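Local coordinates for occlusion-derived virus envelope protein E66 (Autographa californica nucleopolyhedrovirus, PDB 3VSN) that acts as a chondroitin lyase of the viral envelope, is essential for oral infectivity, and may digest the chondroitin sulfate barrier of the host midgut's peritrophic matrix, at residues A[376-380]-A[381-385]. Residues are numbered along the deposited sequence; the frame is centred on the assembly and turned at random.
Sequences INYNA and NTVSF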
# COMPACT_ATOMS: atom_id res chain seq x y z
N ILE A 376 -3.56 -1.79 14.56
CA ILE A 376 -2.89 -2.98 15.07
C ILE A 376 -2.24 -3.66 13.88
O ILE A 376 -2.94 -4.17 13.00
CB ILE A 376 -3.88 -3.96 15.74
CG1 ILE A 376 -4.69 -3.23 16.83
CG2 ILE A 376 -3.15 -5.18 16.29
CD1 ILE A 376 -5.89 -4.01 17.34
N ASN A 377 -0.91 -3.65 13.83
CA ASN A 377 -0.19 -4.29 12.72
C ASN A 377 0.08 -5.75 13.03
O ASN A 377 0.02 -6.17 14.19
CB ASN A 377 1.11 -3.55 12.39
CG ASN A 377 1.46 -3.60 10.91
OD1 ASN A 377 0.82 -4.31 10.13
ND2 ASN A 377 2.48 -2.85 10.53
N TYR A 378 0.36 -6.54 12.00
CA TYR A 378 0.60 -7.97 12.15
C TYR A 378 1.97 -8.26 12.75
O TYR A 378 2.89 -7.45 12.64
CB TYR A 378 0.45 -8.69 10.81
CG TYR A 378 -0.85 -8.39 10.10
CD1 TYR A 378 -2.03 -9.04 10.47
CD2 TYR A 378 -0.91 -7.45 9.07
CE1 TYR A 378 -3.23 -8.76 9.83
CE2 TYR A 378 -2.10 -7.17 8.42
CZ TYR A 378 -3.26 -7.82 8.81
OH TYR A 378 -4.44 -7.54 8.18
N ASN A 379 2.09 -9.42 13.39
CA ASN A 379 3.38 -9.98 13.75
C ASN A 379 3.43 -11.45 13.31
O ASN A 379 2.47 -11.95 12.72
CB ASN A 379 3.68 -9.80 15.26
CG ASN A 379 2.65 -10.47 16.15
OD1 ASN A 379 2.43 -11.67 16.08
ND2 ASN A 379 2.03 -9.68 17.02
N ALA A 380 4.55 -12.14 13.57
CA ALA A 380 4.73 -13.53 13.13
C ALA A 380 3.62 -14.48 13.60
O ALA A 380 3.32 -15.46 12.93
CB ALA A 380 6.09 -14.05 13.55
N ASN A 381 3.00 -14.16 14.74
CA ASN A 381 1.96 -15.01 15.33
C ASN A 381 0.53 -14.64 14.93
O ASN A 381 -0.41 -15.39 15.20
CB ASN A 381 2.08 -14.99 16.86
CG ASN A 381 3.41 -15.50 17.35
OD1 ASN A 381 3.92 -16.52 16.87
ND2 ASN A 381 4.00 -14.80 18.32
N THR A 382 0.37 -13.48 14.29
CA THR A 382 -0.97 -13.00 13.93
C THR A 382 -1.16 -12.80 12.42
O THR A 382 -2.29 -12.63 11.96
CB THR A 382 -1.32 -11.68 14.65
OG1 THR A 382 -0.45 -10.63 14.21
CG2 THR A 382 -1.20 -11.82 16.17
N VAL A 383 -0.06 -12.83 11.66
CA VAL A 383 -0.09 -12.51 10.22
C VAL A 383 -0.87 -13.54 9.38
O VAL A 383 -1.24 -13.26 8.24
CB VAL A 383 1.35 -12.26 9.67
CG1 VAL A 383 2.11 -13.56 9.49
CG2 VAL A 383 1.31 -11.46 8.37
N SER A 384 -1.12 -14.71 9.96
CA SER A 384 -1.88 -15.77 9.30
C SER A 384 -3.39 -15.56 9.39
O SER A 384 -4.16 -16.32 8.80
CB SER A 384 -1.53 -17.13 9.92
OG SER A 384 -0.20 -17.49 9.64
N PHE A 385 -3.80 -14.55 10.14
CA PHE A 385 -5.20 -14.38 10.50
C PHE A 385 -5.73 -12.99 10.17
O PHE A 385 -5.12 -11.98 10.55
CB PHE A 385 -5.40 -14.70 11.99
CG PHE A 385 -4.74 -15.98 12.43
CD1 PHE A 385 -5.36 -17.21 12.20
CD2 PHE A 385 -3.49 -15.97 13.03
CE1 PHE A 385 -4.75 -18.39 12.58
CE2 PHE A 385 -2.87 -17.15 13.42
CZ PHE A 385 -3.51 -18.36 13.20
O HOH W 1 -1.18 -8.40 15.43
O HOH W 2 0.74 -16.31 11.95
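From N379 to V383 the chain folds back on itself, and the N379 carbonyl oxygen accepts two backbone bonds, from T382 N at 3.0 Å and from V383 N at 2.9 Å. The V383 donor lies almost straight ahead of the carbonyl (C=O...N angle 170°), whereas the T382 donor stands well above the carbonyl plane. Side chains close the same turn from two directions. N379 sets its CG between its own backbone N and carbonyl carbon (chi1 60°), which brings OD1 2.9 Å from N381 N; that donor lies in the plane of the side-chain carbonyl, and the bond, from the asparagine oxygen to the N-H two residues on, makes an Asx turn of N379 to N381. In the other direction, the backbone N of N379 donates to T382 OG1 at 2.9 Å in a nearly straight bond (171°). The hydroxyl donates in turn to a water, 2.6 Å from OG1, which itself donates to N377 O.

This is an irregular link between strands 367-370 and 390-391, and it continues as a type I beta turn from T382 to F385, closed by F385 N to T382 O. On its apolar side, CB of Y378 packs on CG2 of V383 at 3.8 Å, the two side chains crossing at about a right angle. L361 of helix 359-364 touches both, and the Y378 hydroxyl bonds to E386. The V383 side chain sits about 9 Å from that of R300, the transition-state stabilizer. A second water donates to A380 O (2.9 Å) and is hydrogen-bonded to S384 OG, bridging the two segments.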